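Local coordinates for putative methyl-accepting chemotaxis signal transduction protein (Campylobacter jejuni subsp. jejuni serotype O:2, PDB 4XMR), which probably senses amino acids such as isoleucine outside the cell through a tandem PAS sensory domain and passes the signal across the membrane to direct chemotaxis, at residues Ala42-Ile47 / Ile68-Tyr72; Asn176-Gln182 / Ala235-Thr241; Gly212-Phe217 / Gly228-Lys232. All blocks are in the same frame, centred on the assembly; numbering follows the deposited sequence. Where two conformers were deposited one is given.

Interaction 1 of 3, residues Ala42-Ile47 / Ile68-Tyr72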
loop_
_atom_site.group_PDB
_atom_site.type_symbol
_atom_site.label_atom_id
_atom_site.label_comp_id
_atom_site.label_asym_id
_atom_site.label_seq_id
_atom_site.Cartn_x
_atom_site.Cartn_y
_atom_site.Cartn_z
ATOM N N ALA B 42 1.377 12.293 -10.827
ATOM C CA ALA B 42 2.750 12.772 -10.715
ATOM C C ALA B 42 3.471 12.635 -12.057
ATOM O O ALA B 42 4.206 13.539 -12.482
ATOM C CB ALA B 42 3.492 12.022 -9.615
ATOM N N LEU B 43 3.271 11.499 -12.716
ATOM C CA LEU B 43 3.875 11.249 -14.019
ATOM C C LEU B 43 3.382 12.281 -15.043
ATOM O O LEU B 43 4.185 12.855 -15.781
ATOM C CB LEU B 43 3.577 9.816 -14.460
ATOM C CG LEU B 43 4.115 9.383 -15.819
ATOM C CD1 LEU B 43 5.579 9.766 -16.008
ATOM C CD2 LEU B 43 3.960 7.874 -15.933
ATOM N N GLU B 44 2.075 12.536 -15.078
ATOM C CA GLU B 44 1.527 13.566 -15.960
ATOM C C GLU B 44 2.220 14.906 -15.743
ATOM O O GLU B 44 2.578 15.594 -16.699
ATOM C CB GLU B 44 0.025 13.719 -15.701
ATOM C CG GLU B 44 -0.592 15.039 -16.225
ATOM C CD GLU B 44 -2.004 15.284 -15.710
ATOM O OE1 GLU B 44 -2.268 15.033 -14.509
ATOM O OE2 GLU B 44 -2.861 15.727 -16.509
ATOM N N LYS B 45 2.392 15.279 -14.483
ATOM C CA LYS B 45 2.972 16.578 -14.153
ATOM C C LYS B 45 4.424 16.661 -14.627
ATOM O O LYS B 45 4.846 17.690 -15.164
ATOM C CB LYS B 45 2.859 16.856 -12.652
ATOM C CG LYS B 45 3.300 18.245 -12.212
ATOM C CD LYS B 45 3.087 18.430 -10.708
ATOM C CE LYS B 45 3.599 19.781 -10.231
ATOM N NZ LYS B 45 3.314 19.994 -8.784
ATOM N N ASP B 46 5.188 15.583 -14.455
ATOM C CA ASP B 46 6.566 15.602 -14.926
ATOM C C ASP B 46 6.649 15.646 -16.455
ATOM O O ASP B 46 7.516 16.312 -17.004
ATOM C CB ASP B 46 7.341 14.413 -14.351
ATOM C CG ASP B 46 8.055 14.759 -13.057
ATOM O OD1 ASP B 46 8.469 15.932 -12.886
ATOM O OD2 ASP B 46 8.229 13.854 -12.215
ATOM N N ILE B 47 5.748 14.966 -17.146
ATOM C CA ILE B 47 5.753 15.042 -18.603
ATOM C C ILE B 47 5.395 16.454 -19.079
ATOM O O ILE B 47 6.080 17.030 -19.936
ATOM C CB ILE B 47 4.813 13.992 -19.237
ATOM C CG1 ILE B 47 5.326 12.587 -18.920
ATOM C CG2 ILE B 47 4.716 14.215 -20.751
ATOM C CD1 ILE B 47 4.339 11.478 -19.246
ATOM N N ILE B 68 11.473 9.376 -18.687
ATOM C CA ILE B 68 10.546 9.592 -17.582
ATOM C C ILE B 68 9.622 8.380 -17.413
ATOM O O ILE B 68 9.399 7.909 -16.290
ATOM C CB ILE B 68 9.698 10.875 -17.787
ATOM C CG1 ILE B 68 10.595 12.068 -18.103
ATOM C CG2 ILE B 68 8.885 11.152 -16.542
ATOM C CD1 ILE B 68 9.842 13.402 -18.250
ATOM N N LEU B 69 9.111 7.856 -18.527
ATOM C CA LEU B 69 8.254 6.676 -18.467
ATOM C C LEU B 69 8.997 5.512 -17.836
ATOM O O LEU B 69 8.444 4.786 -17.010
ATOM C CB LEU B 69 7.779 6.261 -19.861
ATOM C CG LEU B 69 7.025 7.293 -20.696
ATOM C CD1 LEU B 69 6.665 6.690 -22.062
ATOM C CD2 LEU B 69 5.778 7.788 -19.975
ATOM N N LYS B 70 10.252 5.323 -18.239
ATOM C CA LYS B 70 11.040 4.213 -17.722
ATOM C C LYS B 70 11.309 4.333 -16.222
ATOM O O LYS B 70 11.151 3.365 -15.473
ATOM C CB LYS B 70 12.367 4.094 -18.476
ATOM C CG LYS B 70 13.229 2.921 -18.004
ATOM C CD LYS B 70 14.557 2.834 -18.751
ATOM C CE LYS B 70 15.570 3.833 -18.218
ATOM N NZ LYS B 70 16.971 3.481 -18.616
ATOM N N TYR B 71 11.744 5.507 -15.779
ATOM C CA TYR B 71 12.075 5.669 -14.365
ATOM C C TYR B 71 10.810 5.510 -13.525
ATOM O O TYR B 71 10.825 4.847 -12.491
ATOM C CB TYR B 71 12.764 7.013 -14.091
ATOM C CG TYR B 71 14.133 7.128 -14.717
ATOM C CD1 TYR B 71 15.053 6.091 -14.613
ATOM C CD2 TYR B 71 14.497 8.260 -15.441
ATOM C CE1 TYR B 71 16.327 6.194 -15.197
ATOM C CE2 TYR B 71 15.753 8.368 -16.020
ATOM C CZ TYR B 71 16.665 7.341 -15.907
ATOM O OH TYR B 71 17.913 7.485 -16.502
ATOM N N TYR B 72 9.702 6.081 -13.983
ATOM C CA TYR B 72 8.456 5.893 -13.251
ATOM C C TYR B 72 8.028 4.421 -13.227
ATOM O O TYR B 72 7.625 3.894 -12.185
ATOM C CB TYR B 72 7.347 6.770 -13.836
ATOM C CG TYR B 72 7.203 8.120 -13.173
ATOM C CD1 TYR B 72 8.093 9.165 -13.446
ATOM C CD2 TYR B 72 6.158 8.361 -12.292
ATOM C CE1 TYR B 72 7.948 10.413 -12.846
ATOM C CE2 TYR B 72 6.003 9.604 -11.693
ATOM C CZ TYR B 72 6.891 10.621 -11.974
ATOM O OH TYR B 72 6.690 11.841 -11.362
#
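Asp-46 OD2 is gripped by two donors: the phenol of Tyr-72, with Tyr-72 OH to Asp-46 OD2 at 2.7 Å, and ND1 of His-74 on the second subunit. The hydroxyl gives its proton to the anti side of the carboxylate, tilted out of the carboxylate plane, while OD2 itself lies at the edge of the phenol ring, close to its plane. The planes of carboxylate and ring are 76° apart.

Leu-43 works on a face of the same ring. With CG anti to the backbone N (chi1 179°), the branch carries Leu-43 CD1 over the face, 3.8 Å from the centroid of the Tyr-72 ring, as a CH-pi contact. Leu-43 CD1 also meets Ile-68 CG2 at 3.6 Å, so a single methyl touches both a ring and a beta-branched side chain. One turn further on, Ile-47 CD1 touches Leu-69 CD2 at 4.0 Å, and Leu-157 of strand 152-162 packs against Leu-43, Ile-47 and Leu-69. The segments, from helices 9-48 and 58-76, run antiparallel, their local axes at 154°, against the sheet of the first PDC sensor domain.

Aliphatic residues suit the side turned to the sheet, and the Asp-Tyr pair suits the side turned to the other subunit. Two donors would probably favour the anion; because one belongs to the partner helix and the other to the second subunit, a single oxygen links both.

Interaction 2 of 3, residues Asn176-Gln182 / Ala235-Thr241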
loop_
_atom_site.group_PDB
_atom_site.type_symbol
_atom_site.label_atom_id
_atom_site.label_comp_id
_atom_site.label_asym_id
_atom_site.label_seq_id
_atom_site.Cartn_x
_atom_site.Cartn_y
_atom_site.Cartn_z
ATOM N N ASN B 176 -12.713 -14.304 5.397
ATOM C CA ASN B 176 -13.073 -14.906 4.131
ATOM C C ASN B 176 -13.688 -13.845 3.231
ATOM O O ASN B 176 -14.918 -13.817 3.012
ATOM C CB ASN B 176 -14.041 -16.057 4.349
ATOM C CG ASN B 176 -14.353 -16.788 3.072
ATOM O OD1 ASN B 176 -13.455 -17.077 2.272
ATOM N ND2 ASN B 176 -15.629 -17.094 2.865
ATOM N N THR B 177 -12.828 -12.952 2.741
ATOM C CA THR B 177 -13.272 -11.828 1.938
ATOM C C THR B 177 -12.944 -12.050 0.471
ATOM O O THR B 177 -11.999 -12.762 0.123
ATOM C CB THR B 177 -12.655 -10.509 2.413
ATOM O OG1 THR B 177 -11.230 -10.617 2.337
ATOM C CG2 THR B 177 -13.058 -10.196 3.854
ATOM N N PHE B 178 -13.749 -11.443 -0.392
ATOM C CA PHE B 178 -13.587 -11.599 -1.830
ATOM C C PHE B 178 -14.211 -10.426 -2.570
ATOM O O PHE B 178 -14.958 -9.650 -1.986
ATOM C CB PHE B 178 -14.098 -12.968 -2.324
ATOM C CG PHE B 178 -15.486 -13.340 -1.844
ATOM C CD1 PHE B 178 -15.667 -13.911 -0.589
ATOM C CD2 PHE B 178 -16.596 -13.187 -2.667
ATOM C CE1 PHE B 178 -16.935 -14.278 -0.143
ATOM C CE2 PHE B 178 -17.870 -13.562 -2.227
ATOM C CZ PHE B 178 -18.026 -14.106 -0.966
ATOM N N LEU B 179 -13.850 -10.280 -3.842
ATOM C CA LEU B 179 -14.305 -9.178 -4.676
ATOM C C LEU B 179 -14.950 -9.689 -5.947
ATOM O O LEU B 179 -14.426 -10.604 -6.578
ATOM C CB LEU B 179 -13.129 -8.298 -5.110
ATOM C CG LEU B 179 -12.283 -7.563 -4.091
ATOM C CD1 LEU B 179 -11.244 -6.728 -4.849
ATOM C CD2 LEU B 179 -13.144 -6.687 -3.196
ATOM N N PHE B 180 -16.056 -9.056 -6.338
ATOM C CA PHE B 180 -16.629 -9.231 -7.666
ATOM C C PHE B 180 -16.348 -7.996 -8.497
ATOM O O PHE B 180 -16.299 -6.885 -7.972
ATOM C CB PHE B 180 -18.146 -9.409 -7.589
ATOM C CG PHE B 180 -18.580 -10.659 -6.893
ATOM C CD1 PHE B 180 -18.680 -11.848 -7.594
ATOM C CD2 PHE B 180 -18.905 -10.635 -5.546
ATOM C CE1 PHE B 180 -19.082 -13.003 -6.964
ATOM C CE2 PHE B 180 -19.311 -11.786 -4.909
ATOM C CZ PHE B 180 -19.405 -12.970 -5.619
ATOM N N ASP B 181 -16.175 -8.187 -9.798
ATOM C CA ASP B 181 -16.005 -7.049 -10.685
ATOM C C ASP B 181 -17.345 -6.424 -11.064
ATOM O O ASP B 181 -18.395 -6.812 -10.545
ATOM C CB ASP B 181 -15.168 -7.416 -11.918
ATOM C CG ASP B 181 -15.843 -8.443 -12.821
ATOM O OD1 ASP B 181 -17.080 -8.619 -12.758
ATOM O OD2 ASP B 181 -15.119 -9.062 -13.627
ATOM N N GLN B 182 -17.291 -5.456 -11.967
ATOM C CA GLN B 182 -18.452 -4.677 -12.365
ATOM C C GLN B 182 -19.529 -5.513 -13.057
ATOM O O GLN B 182 -20.691 -5.111 -13.114
ATOM C CB GLN B 182 -18.012 -3.516 -13.263
ATOM C CG GLN B 182 -17.331 -3.924 -14.579
ATOM C CD GLN B 182 -15.950 -4.565 -14.408
ATOM O OE1 GLN B 182 -15.187 -4.234 -13.486
ATOM N NE2 GLN B 182 -15.628 -5.496 -15.304
ATOM N N ALA B 235 -16.429 0.213 -8.585
ATOM C CA ALA B 235 -17.225 -0.689 -9.413
ATOM C C ALA B 235 -17.275 -2.116 -8.869
ATOM O O ALA B 235 -18.068 -2.934 -9.350
ATOM C CB ALA B 235 -16.727 -0.680 -10.853
ATOM N N TYR B 236 -16.442 -2.409 -7.868
ATOM C CA TYR B 236 -16.350 -3.755 -7.307
ATOM C C TYR B 236 -17.418 -3.968 -6.253
ATOM O O TYR B 236 -17.937 -3.020 -5.664
ATOM C CB TYR B 236 -14.998 -3.999 -6.604
ATOM C CG TYR B 236 -13.742 -3.964 -7.434
ATOM C CD1 TYR B 236 -13.421 -4.997 -8.305
ATOM C CD2 TYR B 236 -12.839 -2.920 -7.289
ATOM C CE1 TYR B 236 -12.252 -4.967 -9.046
ATOM C CE2 TYR B 236 -11.673 -2.880 -8.016
ATOM C CZ TYR B 236 -11.384 -3.901 -8.893
ATOM O OH TYR B 236 -10.219 -3.840 -9.613
ATOM N N THR B 237 -17.700 -5.233 -5.983
ATOM C CA THR B 237 -18.458 -5.609 -4.798
ATOM C C THR B 237 -17.539 -6.430 -3.904
ATOM O O THR B 237 -16.994 -7.451 -4.339
ATOM C CB THR B 237 -19.697 -6.437 -5.164
ATOM O OG1 THR B 237 -20.539 -5.659 -6.021
ATOM C CG2 THR B 237 -20.470 -6.824 -3.906
ATOM N N ALA B 238 -17.347 -5.965 -2.670
ATOM C CA ALA B 238 -16.557 -6.690 -1.682
ATOM C C ALA B 238 -17.499 -7.420 -0.743
ATOM O O ALA B 238 -18.469 -6.840 -0.265
ATOM C CB ALA B 238 -15.658 -5.740 -0.897
ATOM N N CYS B 239 -17.192 -8.681 -0.463
ATOM C CA CYS B 239 -18.020 -9.492 0.435
ATOM C C CYS B 239 -17.184 -10.220 1.476
ATOM O O CYS B 239 -15.984 -10.478 1.270
ATOM C CB CYS B 239 -18.780 -10.558 -0.354
ATOM S SG CYS B 239 -19.929 -9.946 -1.604
ATOM N N ILE B 240 -17.831 -10.562 2.586
ATOM C CA ILE B 240 -17.285 -11.488 3.566
ATOM C C ILE B 240 -18.382 -12.497 3.887
ATOM O O ILE B 240 -19.561 -12.134 4.030
ATOM C CB ILE B 240 -16.785 -10.745 4.831
ATOM C CG1 ILE B 240 -15.951 -11.675 5.704
ATOM C CG2 ILE B 240 -17.944 -10.093 5.609
ATOM C CD1 ILE B 240 -15.191 -10.942 6.797
ATOM N N THR B 241 -18.027 -13.772 3.957
ATOM C CA THR B 241 -19.020 -14.772 4.319
ATOM C C THR B 241 -18.423 -15.797 5.266
ATOM O O THR B 241 -17.197 -15.994 5.295
ATOM C CB THR B 241 -19.610 -15.525 3.100
ATOM O OG1 THR B 241 -18.619 -16.397 2.537
ATOM C CG2 THR B 241 -20.125 -14.564 2.036
HETATM O O HOH W 1 -19.680 -5.213 -8.576
#
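Asn-176 to Gln-182 and Ala-235 to Thr-241 pair as antiparallel neighbours, through strands 177-180 and 236-243, inside the five-stranded antiparallel sheet of the second, probably membrane-proximal, PAS-like module of the tandem. Backbone bonds set the register. Phe-178 and Cys-239 form one hydrogen-bonded pair, bonded in both directions. Phe-180 and Thr-237 form the next, where Phe-180 N reaches Thr-237 O at 2.7 Å. Thr-177 with Ile-240 and Leu-179 with Ala-238 are the non-hydrogen-bonded pairs.

At the Asn-176 end Thr-241 N donates to Asn-176 O at 3.2 Å. Asparagine suits this end because its amide adds a second bond beside it: Asn-176 ND2 donates to Thr-241 O at 3.1 Å, practically in its own amide plane but from above the carbonyl plane of the acceptor.

The aromatic contacts gather around Cys-239, whose SG is joined to Cys-230. Phe-178 CG lies between the backbone N and the carbonyl carbon (chi1 50°), which turns the ring face over Cys-239 CB, 3.9 Å from the centroid; Thr-241 CG2 meets the ring edge. Phe-180 offers its own edge to the sulfur, with Phe-180 CE2 3.8 Å from Cys-239 SG. Helix 202-211 covers this side through Val-204 and Leu-205.

Apolar packing serves the other face, turned to helix 9-48. There Leu-179 CD2 rests on the small Ala-238 CB at 3.5 Å, and Val-29 touches Leu-179 from the helix.

Beyond the last paired residues, Lys-232 NZ bonds Thr-237 OG1 and Ala-235 O. One water donates to Asp-181 O and Ala-235 O and accepts from Thr-237 OG1 at 2.7 Å.

Interaction 3 of 3, residues Gly212-Phe217 / Gly228-Lys232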
loop_
_atom_site.group_PDB
_atom_site.type_symbol
_atom_site.label_atom_id
_atom_site.label_comp_id
_atom_site.label_asym_id
_atom_site.label_seq_id
_atom_site.Cartn_x
_atom_site.Cartn_y
_atom_site.Cartn_z
ATOM N N GLY B 212 -28.515 -4.782 0.582
ATOM C CA GLY B 212 -27.745 -3.551 0.605
ATOM C C GLY B 212 -26.456 -3.594 1.410
ATOM O O GLY B 212 -26.143 -4.581 2.087
ATOM N N ASP B 213 -25.706 -2.498 1.339
ATOM C CA ASP B 213 -24.326 -2.469 1.825
ATOM C C ASP B 213 -24.164 -2.677 3.329
ATOM O O ASP B 213 -24.820 -2.011 4.141
ATOM C CB ASP B 213 -23.614 -1.170 1.410
ATOM C CG ASP B 213 -23.388 -1.064 -0.093
ATOM O OD1 ASP B 213 -23.665 -2.036 -0.826
ATOM O OD2 ASP B 213 -22.929 0.010 -0.540
ATOM N N ASN B 214 -23.282 -3.613 3.673
ATOM C CA ASN B 214 -22.903 -3.933 5.052
ATOM C C ASN B 214 -23.964 -4.577 5.922
ATOM O O ASN B 214 -23.738 -4.806 7.109
ATOM C CB ASN B 214 -22.292 -2.727 5.765
ATOM C CG ASN B 214 -20.827 -2.597 5.489
ATOM O OD1 ASN B 214 -20.029 -3.409 5.957
ATOM N ND2 ASN B 214 -20.461 -1.595 4.706
ATOM N N ASN B 215 -25.104 -4.893 5.324
ATOM C CA ASN B 215 -26.195 -5.530 6.052
ATOM C C ASN B 215 -26.058 -7.042 5.949
ATOM O O ASN B 215 -26.001 -7.597 4.857
ATOM C CB ASN B 215 -27.541 -5.070 5.498
ATOM C CG ASN B 215 -27.745 -3.580 5.647
ATOM O OD1 ASN B 215 -27.440 -3.002 6.693
ATOM N ND2 ASN B 215 -28.259 -2.945 4.603
ATOM N N PHE B 216 -25.992 -7.715 7.086
ATOM C CA PHE B 216 -25.806 -9.160 7.065
ATOM C C PHE B 216 -27.040 -9.915 6.614
ATOM O O PHE B 216 -28.181 -9.562 6.960
ATOM C CB PHE B 216 -25.343 -9.672 8.421
ATOM C CG PHE B 216 -23.935 -9.308 8.718
ATOM C CD1 PHE B 216 -22.892 -10.141 8.333
ATOM C CD2 PHE B 216 -23.640 -8.104 9.334
ATOM C CE1 PHE B 216 -21.579 -9.787 8.589
ATOM C CE2 PHE B 216 -22.336 -7.741 9.587
ATOM C CZ PHE B 216 -21.305 -8.580 9.212
ATOM N N PHE B 217 -26.802 -10.983 5.865
ATOM C CA PHE B 217 -27.877 -11.812 5.344
ATOM C C PHE B 217 -27.538 -13.290 5.424
ATOM O O PHE B 217 -26.361 -13.668 5.415
ATOM C CB PHE B 217 -28.176 -11.439 3.893
ATOM C CG PHE B 217 -26.962 -11.407 3.004
ATOM C CD1 PHE B 217 -26.403 -12.583 2.513
ATOM C CD2 PHE B 217 -26.384 -10.199 2.651
ATOM C CE1 PHE B 217 -25.281 -12.549 1.682
ATOM C CE2 PHE B 217 -25.262 -10.155 1.826
ATOM C CZ PHE B 217 -24.716 -11.325 1.343
ATOM N N GLY B 228 -23.484 -13.659 5.287
ATOM C CA GLY B 228 -22.620 -12.803 4.505
ATOM C C GLY B 228 -22.983 -11.341 4.614
ATOM O O GLY B 228 -24.085 -10.994 5.051
ATOM N N ALA B 229 -22.054 -10.483 4.205
ATOM C CA ALA B 229 -22.344 -9.073 4.002
ATOM C C ALA B 229 -21.470 -8.612 2.853
ATOM O O ALA B 229 -20.327 -9.079 2.696
ATOM C CB ALA B 229 -22.043 -8.263 5.248
ATOM N N CYS B 230 -21.990 -7.704 2.041
ATOM C CA CYS B 230 -21.212 -7.144 0.949
ATOM C C CYS B 230 -21.362 -5.634 0.915
ATOM O O CYS B 230 -22.291 -5.066 1.508
ATOM C CB CYS B 230 -21.662 -7.696 -0.407
ATOM S SG CYS B 230 -21.670 -9.482 -0.604
ATOM N N THR B 231 -20.451 -4.985 0.200
ATOM C CA THR B 231 -20.545 -3.550 0.006
ATOM C C THR B 231 -19.925 -3.160 -1.326
ATOM O O THR B 231 -18.999 -3.819 -1.818
ATOM C CB THR B 231 -19.861 -2.770 1.145
ATOM O OG1 THR B 231 -20.154 -1.376 1.009
ATOM C CG2 THR B 231 -18.338 -2.985 1.142
ATOM N N LYS B 232 -20.424 -2.078 -1.911
ATOM C CA LYS B 232 -19.830 -1.564 -3.134
ATOM C C LYS B 232 -18.549 -0.821 -2.804
ATOM O O LYS B 232 -18.484 -0.051 -1.844
ATOM C CB LYS B 232 -20.802 -0.631 -3.847
ATOM C CG LYS B 232 -22.046 -1.317 -4.378
ATOM C CD LYS B 232 -21.708 -2.501 -5.273
ATOM C CE LYS B 232 -20.963 -2.068 -6.527
ATOM N NZ LYS B 232 -20.717 -3.215 -7.443
HETATM O O HOH W 2 -24.753 -6.891 2.560
#
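Phe-217 and Gly-228 exchange both backbone bonds, Phe-217 N to Gly-228 O at 2.8 Å and Gly-228 N to Phe-217 O at 2.9 Å. The aromatic ring folds back over its partner: CG lies between the backbone N and the carbonyl carbon (chi1 51°), which lays one face on the glycine, with Gly-228 O above the ring centre and Gly-228 CA 4.2 Å from the centroid of the Phe-217 ring. Glycine suits the spot because a CB would press closely on Phe-217 CE1. Cys-230 SG stands at the edge of the same ring, 4.1 Å from Phe-217 CZ. Next door, Ala-229 CB sits over a face of the Phe-216 ring, 3.8 Å from its centroid, the methyl meeting the ring through a CH-pi contact.

Further along, 212-215 forms a type II beta turn that leads from helix 202-211 into edge strand 217-221 of the antiparallel sheet. Gly-212, first to leave the helix, has a positive phi, at which a side chain would crowd the preceding carbonyl. Asn-214 N, inside the turn, donates to Cys-230 O at 2.8 Å and almost straight (172°), while Asp-213 OD1 accepts a weak bond from Lys-232 N. A water bridges turn and strand, accepting from Cys-230 N at 2.9 Å and lying close to Gly-212 O and Asn-215 O.

Outer partners fix these groups. Tyr-208 OH also bonds Asp-213 OD1, Asn-211 O holds Asn-215 ND2, and the disulfide to Cys-239 anchors Cys-230. Ala-207 and Asn-211 of helix 202-211 touch Phe-217, whereas Phe-216 packs on Leu-15, Gln-18 and Thr-19 of helix 9-48.

Overall arrangement
Interaction 1 stands on the opposite side of the chain's centre from the other two, its centre about 32 Å from that of interaction 2 and about 39 Å from that of interaction 3. It joins two helices in a buried, mostly aliphatic contact whose one charged group faces the second subunit. Interactions 2 and 3 belong to one sheet, with centres about 10 Å apart, and meet at the Cys-230 to Cys-239 disulfide between neighbouring strands. Interaction 2 is largely buried and relies on regular backbone pairing; interaction 3, partly exposed at the sheet edge, replaces some of that pairing with a turn and a water. Helix 9-48 contributes to interaction 1 and packs beside both others.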